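Local coordinates for sulfur oxygenase/reductase (Halothiobacillus neapolitanus, PDB 6QPA), which probably catalyses the oxygen-dependent disproportionation of elemental sulfur at a mononuclear non-haem iron centre, at residues A[7-16]-A[109-119]; A[199-207]-A[241-249]. All coordinates share one frame; numbering follows the deposited sequence.

How the interactions relate
Starting at the N terminus, strand 7-15 is joined by the returning residues 109-119, so interaction 1 closes a loop of 92 residues that includes helix 85-94 with the iron ligands His88 and His92. The chain then runs on through strand 110-125 before interaction 2 closes a second, shorter loop of 33 residues between strand 193-204 and the short strand 245-246. The two loops follow one another in series, neither enclosing nor crossing the other. Their segments nevertheless meet in one sheet, where strands 110-125 and 193-204 are neighbours: Tyr118 N lies 2.6 Å from Gly203 O and Glu116 O 2.9 Å from Ser205 N, both probable hydrogen bonds.

Interaction 1: A[7-16]-A[109-119]; sequences IIAINMAKIA and MVIEGPWEPYF
An antiparallel strand pair carrying the carboxylate ligand of the iron site runs from Ile8 opposite Phe119 to Ile15 opposite Val110, with Ala16 N bonded to Met109 O beyond it. Ile8 with Phe119 and Met12 with Trp115 are hydrogen-bonded pairs. Between Met12 and Ile15 the register slips twice, each time by one residue; the second slip is a classic bulge that sets Ile111 and Glu112 opposite Lys14, whose O takes Ile111 N at 2.8 Å and Glu112 N at 3.2 Å. Next to it lies Gly113, its positive phi (92°) suiting glycine, then a cis peptide to Pro114.

Ile10 crosses Phe119 at about a right angle, its CD1 resting over one ring face, 3.6 Å from Phe119 CD1, and Met12 CE lies 4.0 Å from Phe119 CZ. With CG anti to the backbone N (chi1 -166°) and an extended chain, Glu116 carries OE2 past Ala9 CB, at 3.8 Å, to the iron. Water 1 lies 2.8 Å from Glu116 OE2 and 3.0 Å from Ala9 O. Tyr118 OH is hydrogen-bonded to Glu89 OE2 and His88 ND1, which probably positions the histidine. With His88 and His92, Glu116 completes a facial triad of two histidines and a carboxylate, as in many non-haem iron enzymes.

Interaction 2: A[199-207]-A[241-249]; sequences MKQFGVSAI and DKPPIPGQT. With SO4 (sulfate ion), chain Z.
The Phe202 ring meets Pro243 obliquely, CE2 lying 3.7 Å from Pro243 CG, while the backbone O of Lys200 sits at the ring edge, in its plane. The second flat group, the Gln201 amide, receives Gln248 N at OE1 (3.0 Å). The bond is nearly straight (166° at the hydrogen), but the donor stands above the amide plane, 51° out of it, and so misses the lone pairs. Gln201 reaches that point because its CG is anti to the backbone N (chi1 177°) and the chain runs on extended. Its amide stands nearly perpendicular to that of Gln248; Gln201 NE2 turns to Gln252 in a weak bond, and Gln248 NE2 to Pro250 O.

Beyond the glutamines the backbones pair. Val204 N bonds to Ile245 O at 2.9 Å, and Ile245 N returns a longer bond of 3.3 Å to Val204 O. Val204 and Ile245 point to the same face of the sheet, Val204 CB 3.7 Å from Ile245 CB, and Ile245 CD1 extends to Ala206 CB at 3.8 Å. Gly203 lets Pro243 come close, Gly203 CA lying 3.6 Å from Pro243 CB. Water 2 bridges Gln201 O and Gln248 O. A sulfate, probably picked up from the crystallisation medium, is held by Asp241 N and Lys242 N. This short, proline-rich antiparallel pairing lies at the end of strand 193-204, just before Ser205, whose OG is bonded to Glu89 beside the iron site.

Interaction 1: A[7-16]-A[109-119]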
# COMPACT_ATOMS: atom_id res chain seq x y z
N ILE A 7 26.19 35.04 51.34
CA ILE A 7 25.43 35.81 50.38
C ILE A 7 25.14 34.91 49.18
O ILE A 7 26.01 34.14 48.75
CB ILE A 7 26.25 37.06 49.96
CG1 ILE A 7 26.51 37.99 51.15
CG2 ILE A 7 25.64 37.78 48.79
CD1 ILE A 7 25.30 38.33 51.92
N ILE A 8 23.95 35.01 48.61
CA ILE A 8 23.61 34.20 47.45
C ILE A 8 23.31 35.16 46.31
O ILE A 8 22.43 36.02 46.44
CB ILE A 8 22.42 33.26 47.70
CG1 ILE A 8 22.71 32.36 48.90
CG2 ILE A 8 22.19 32.33 46.47
CD1 ILE A 8 21.60 31.35 49.16
N ALA A 9 24.06 35.04 45.22
CA ALA A 9 23.73 35.72 43.98
C ALA A 9 22.92 34.76 43.12
O ALA A 9 23.31 33.60 42.94
CB ALA A 9 25.00 36.19 43.25
N ILE A 10 21.78 35.22 42.64
CA ILE A 10 20.91 34.39 41.81
C ILE A 10 20.90 34.99 40.42
O ILE A 10 20.28 36.03 40.19
CB ILE A 10 19.49 34.27 42.37
CG1 ILE A 10 19.56 33.69 43.78
CG2 ILE A 10 18.67 33.38 41.43
CD1 ILE A 10 18.19 33.54 44.48
N ASN A 11 21.59 34.32 39.49
CA ASN A 11 21.56 34.71 38.09
C ASN A 11 20.27 34.17 37.49
O ASN A 11 20.09 32.95 37.37
CB ASN A 11 22.80 34.16 37.38
CG ASN A 11 23.00 34.78 36.04
OD1 ASN A 11 22.27 34.48 35.10
ND2 ASN A 11 23.98 35.68 35.94
N MET A 12 19.37 35.07 37.12
CA MET A 12 18.04 34.73 36.61
C MET A 12 18.01 35.01 35.12
O MET A 12 18.32 36.13 34.69
CB MET A 12 16.96 35.53 37.32
CG MET A 12 16.93 35.36 38.82
SD MET A 12 15.91 36.64 39.57
CE MET A 12 15.84 36.03 41.25
N ALA A 13 17.66 33.98 34.34
CA ALA A 13 17.52 34.09 32.89
C ALA A 13 16.33 33.25 32.45
O ALA A 13 15.88 32.36 33.16
CB ALA A 13 18.77 33.62 32.16
N LYS A 14 15.82 33.56 31.26
CA LYS A 14 14.82 32.72 30.60
C LYS A 14 15.39 32.29 29.26
O LYS A 14 15.84 33.13 28.48
CB LYS A 14 13.48 33.44 30.45
CG LYS A 14 12.79 33.68 31.80
CD LYS A 14 11.45 34.36 31.63
CE LYS A 14 10.72 34.47 32.96
NZ LYS A 14 10.44 33.11 33.54
N ILE A 15 15.43 30.98 29.04
CA ILE A 15 16.13 30.42 27.90
C ILE A 15 15.17 29.61 27.05
O ILE A 15 14.13 29.13 27.52
CB ILE A 15 17.34 29.57 28.35
CG1 ILE A 15 16.85 28.29 29.04
CG2 ILE A 15 18.23 30.39 29.31
CD1 ILE A 15 17.94 27.41 29.49
N ALA A 16 15.55 29.45 25.79
CA ALA A 16 14.73 28.71 24.84
C ALA A 16 14.66 27.24 25.22
O ALA A 16 15.67 26.63 25.58
CB ALA A 16 15.29 28.87 23.42
N MET A 109 20.86 31.30 23.30
CA MET A 109 19.67 30.64 23.79
C MET A 109 18.90 31.51 24.78
O MET A 109 17.88 31.06 25.30
CB MET A 109 20.03 29.31 24.46
CG MET A 109 20.65 29.48 25.85
SD MET A 109 21.02 27.89 26.60
CE MET A 109 21.72 28.34 28.19
N VAL A 110 19.35 32.74 25.04
CA VAL A 110 18.74 33.62 26.04
C VAL A 110 17.63 34.43 25.39
O VAL A 110 17.81 35.05 24.34
CB VAL A 110 19.80 34.53 26.69
CG1 VAL A 110 19.15 35.60 27.55
CG2 VAL A 110 20.75 33.70 27.55
N ILE A 111 16.46 34.40 26.02
CA ILE A 111 15.32 35.20 25.60
C ILE A 111 15.09 36.37 26.54
O ILE A 111 14.60 37.42 26.11
CB ILE A 111 14.06 34.31 25.49
CG1 ILE A 111 14.19 33.38 24.27
CG2 ILE A 111 12.75 35.11 25.46
CD1 ILE A 111 13.23 32.24 24.26
N GLU A 112 15.46 36.24 27.81
CA GLU A 112 15.30 37.29 28.80
C GLU A 112 16.39 37.12 29.85
O GLU A 112 16.81 35.99 30.14
CB GLU A 112 13.89 37.22 29.42
CG GLU A 112 13.41 38.45 30.15
CD GLU A 112 11.95 38.32 30.56
OE1 GLU A 112 11.32 37.28 30.23
OE2 GLU A 112 11.45 39.26 31.21
N GLY A 113 16.88 38.24 30.38
CA GLY A 113 17.97 38.19 31.34
C GLY A 113 19.33 38.31 30.68
O GLY A 113 19.43 38.60 29.48
N PRO A 114 20.43 38.08 31.43
CA PRO A 114 20.42 37.69 32.85
C PRO A 114 20.16 38.89 33.75
O PRO A 114 20.42 40.03 33.36
CB PRO A 114 21.83 37.15 33.07
CG PRO A 114 22.66 38.02 32.21
CD PRO A 114 21.81 38.27 30.95
N TRP A 115 19.58 38.64 34.92
CA TRP A 115 19.45 39.62 35.99
C TRP A 115 19.93 38.92 37.24
O TRP A 115 19.44 37.83 37.56
CB TRP A 115 18.00 40.10 36.11
CG TRP A 115 17.76 41.21 37.07
CD1 TRP A 115 17.00 41.16 38.21
CD2 TRP A 115 18.23 42.57 36.97
NE1 TRP A 115 16.98 42.40 38.82
CE2 TRP A 115 17.74 43.28 38.08
CE3 TRP A 115 19.04 43.26 36.03
CZ2 TRP A 115 18.01 44.64 38.29
CZ3 TRP A 115 19.33 44.60 36.25
CH2 TRP A 115 18.81 45.28 37.37
N GLU A 116 20.92 39.49 37.92
CA GLU A 116 21.59 38.77 39.01
C GLU A 116 21.51 39.57 40.31
O GLU A 116 22.47 40.29 40.66
CB GLU A 116 23.04 38.46 38.66
CG GLU A 116 23.64 37.43 39.62
CD GLU A 116 25.09 37.14 39.34
OE1 GLU A 116 25.82 38.09 39.01
OE2 GLU A 116 25.50 35.98 39.47
N PRO A 117 20.42 39.45 41.05
CA PRO A 117 20.33 40.12 42.35
C PRO A 117 21.08 39.35 43.43
O PRO A 117 21.31 38.14 43.34
CB PRO A 117 18.82 40.13 42.65
CG PRO A 117 18.14 39.61 41.39
CD PRO A 117 19.16 38.76 40.71
N TYR A 118 21.44 40.09 44.47
CA TYR A 118 22.07 39.55 45.67
C TYR A 118 21.02 39.32 46.76
O TYR A 118 20.11 40.15 46.95
CB TYR A 118 23.13 40.51 46.20
CG TYR A 118 24.42 40.57 45.42
CD1 TYR A 118 25.36 39.54 45.53
CD2 TYR A 118 24.75 41.67 44.63
CE1 TYR A 118 26.57 39.59 44.85
CE2 TYR A 118 25.97 41.73 43.94
CZ TYR A 118 26.87 40.68 44.06
OH TYR A 118 28.07 40.70 43.41
N PHE A 119 21.14 38.19 47.47
CA PHE A 119 20.17 37.81 48.49
C PHE A 119 20.84 37.51 49.81
O PHE A 119 21.88 36.85 49.88
CB PHE A 119 19.34 36.58 48.05
CG PHE A 119 18.42 36.88 46.92
CD1 PHE A 119 18.89 36.85 45.63
CD2 PHE A 119 17.11 37.26 47.16
CE1 PHE A 119 18.06 37.16 44.57
CE2 PHE A 119 16.28 37.59 46.11
CZ PHE A 119 16.76 37.52 44.81
O HOH W 1 25.05 33.40 40.46

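Interaction 2: A[199-207]-A[241-249]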
# COMPACT_ATOMS: atom_id res chain seq x y z
N MET A 199 14.96 34.21 51.54
CA MET A 199 16.00 35.04 50.93
C MET A 199 15.43 36.41 50.63
O MET A 199 14.39 36.52 49.98
CB MET A 199 16.50 34.40 49.64
CG MET A 199 17.11 33.03 49.83
SD MET A 199 17.77 32.33 48.28
CE MET A 199 16.26 32.04 47.39
N LYS A 200 16.17 37.45 51.03
CA LYS A 200 15.76 38.85 50.91
C LYS A 200 16.69 39.55 49.93
O LYS A 200 17.90 39.57 50.14
CB LYS A 200 15.82 39.55 52.27
CG LYS A 200 15.35 41.01 52.27
CD LYS A 200 15.68 41.65 53.59
CE LYS A 200 15.20 43.10 53.67
NZ LYS A 200 15.76 43.68 54.92
N GLN A 201 16.13 40.13 48.87
CA GLN A 201 16.96 40.85 47.90
C GLN A 201 17.41 42.18 48.50
O GLN A 201 16.59 42.96 48.97
CB GLN A 201 16.18 41.10 46.61
CG GLN A 201 17.03 41.93 45.62
CD GLN A 201 16.29 42.40 44.38
OE1 GLN A 201 16.57 43.50 43.89
NE2 GLN A 201 15.35 41.59 43.86
N PHE A 202 18.73 42.44 48.48
CA PHE A 202 19.25 43.71 48.98
C PHE A 202 20.13 44.44 47.97
O PHE A 202 20.67 45.48 48.30
CB PHE A 202 20.02 43.52 50.31
CG PHE A 202 21.31 42.73 50.17
CD1 PHE A 202 21.32 41.34 50.22
CD2 PHE A 202 22.52 43.39 50.00
CE1 PHE A 202 22.50 40.62 50.09
CE2 PHE A 202 23.72 42.67 49.87
CZ PHE A 202 23.71 41.28 49.91
N GLY A 203 20.26 43.93 46.75
CA GLY A 203 21.04 44.62 45.73
C GLY A 203 21.15 43.75 44.50
O GLY A 203 20.68 42.61 44.47
N VAL A 204 21.79 44.32 43.46
CA VAL A 204 21.95 43.65 42.17
C VAL A 204 23.38 43.84 41.67
O VAL A 204 23.96 44.92 41.83
CB VAL A 204 20.96 44.16 41.11
CG1 VAL A 204 21.16 43.42 39.77
CG2 VAL A 204 19.51 43.96 41.59
N SER A 205 23.95 42.80 41.06
CA SER A 205 25.26 42.92 40.44
C SER A 205 25.09 43.47 39.03
O SER A 205 24.37 42.89 38.21
CB SER A 205 25.99 41.57 40.41
OG SER A 205 27.20 41.69 39.69
N ALA A 206 25.75 44.59 38.74
CA ALA A 206 25.65 45.15 37.40
C ALA A 206 26.37 44.26 36.39
O ALA A 206 25.82 43.90 35.35
CB ALA A 206 26.24 46.57 37.40
N ILE A 207 27.61 43.89 36.71
CA ILE A 207 28.39 43.04 35.84
C ILE A 207 27.69 41.70 35.65
O ILE A 207 27.55 41.22 34.53
CB ILE A 207 29.81 42.87 36.42
CG1 ILE A 207 30.58 44.19 36.38
CG2 ILE A 207 30.58 41.80 35.65
CD1 ILE A 207 31.02 44.61 34.98
N ASP A 241 32.33 46.56 47.08
CA ASP A 241 32.09 45.88 48.35
C ASP A 241 30.60 45.66 48.61
O ASP A 241 30.22 44.74 49.34
CB ASP A 241 32.63 46.73 49.50
CG ASP A 241 34.10 46.60 49.68
OD1 ASP A 241 34.71 45.69 49.07
OD2 ASP A 241 34.66 47.42 50.42
N LYS A 242 29.76 46.55 48.09
CA LYS A 242 28.32 46.51 48.20
C LYS A 242 27.73 46.46 46.79
O LYS A 242 28.36 46.94 45.85
CB LYS A 242 27.81 47.76 48.93
CG LYS A 242 28.31 47.86 50.36
CD LYS A 242 27.87 49.15 51.02
CE LYS A 242 28.37 49.24 52.45
NZ LYS A 242 27.94 50.51 53.12
N PRO A 243 26.54 45.88 46.62
CA PRO A 243 25.95 45.82 45.28
C PRO A 243 25.90 47.21 44.67
O PRO A 243 25.54 48.17 45.36
CB PRO A 243 24.54 45.26 45.53
CG PRO A 243 24.69 44.47 46.83
CD PRO A 243 25.68 45.26 47.64
N PRO A 244 26.33 47.37 43.42
CA PRO A 244 26.22 48.70 42.79
C PRO A 244 24.78 49.13 42.57
O PRO A 244 24.43 50.29 42.78
CB PRO A 244 26.93 48.52 41.44
CG PRO A 244 27.47 47.12 41.43
CD PRO A 244 26.80 46.34 42.48
N ILE A 245 23.93 48.19 42.16
CA ILE A 245 22.54 48.50 41.85
C ILE A 245 21.74 48.26 43.13
O ILE A 245 21.89 47.21 43.76
CB ILE A 245 22.05 47.63 40.68
CG1 ILE A 245 22.84 47.95 39.42
CG2 ILE A 245 20.55 47.83 40.43
CD1 ILE A 245 22.56 46.94 38.29
N PRO A 246 20.94 49.23 43.57
CA PRO A 246 20.14 49.04 44.80
C PRO A 246 19.14 47.90 44.65
O PRO A 246 18.69 47.58 43.54
CB PRO A 246 19.41 50.38 44.96
CG PRO A 246 20.20 51.35 44.14
CD PRO A 246 20.78 50.57 43.00
N GLY A 247 18.78 47.30 45.78
CA GLY A 247 17.68 46.34 45.77
C GLY A 247 16.39 46.99 45.33
O GLY A 247 16.16 48.18 45.54
N GLN A 248 15.54 46.20 44.68
CA GLN A 248 14.28 46.79 44.25
C GLN A 248 13.40 47.10 45.46
O GLN A 248 13.55 46.51 46.53
CB GLN A 248 13.53 45.85 43.33
CG GLN A 248 12.91 44.67 44.07
CD GLN A 248 11.86 44.01 43.22
OE1 GLN A 248 12.18 43.43 42.18
NE2 GLN A 248 10.59 44.15 43.63
N THR A 249 12.50 48.07 45.28
CA THR A 249 11.36 48.22 46.18
C THR A 249 10.08 48.11 45.36
O THR A 249 10.07 48.47 44.18
CB THR A 249 11.34 49.54 46.99
OG1 THR A 249 10.97 50.63 46.14
CG2 THR A 249 12.72 49.84 47.63
S SO4 Z . 31.45 50.05 47.52
O1 SO4 Z . 31.47 51.17 46.58
O2 SO4 Z . 30.35 49.17 47.16
O3 SO4 Z . 32.71 49.31 47.43
O4 SO4 Z . 31.27 50.53 48.90
O HOH W 2 14.40 43.79 47.19
O HOH W 3 19.37 48.50 48.44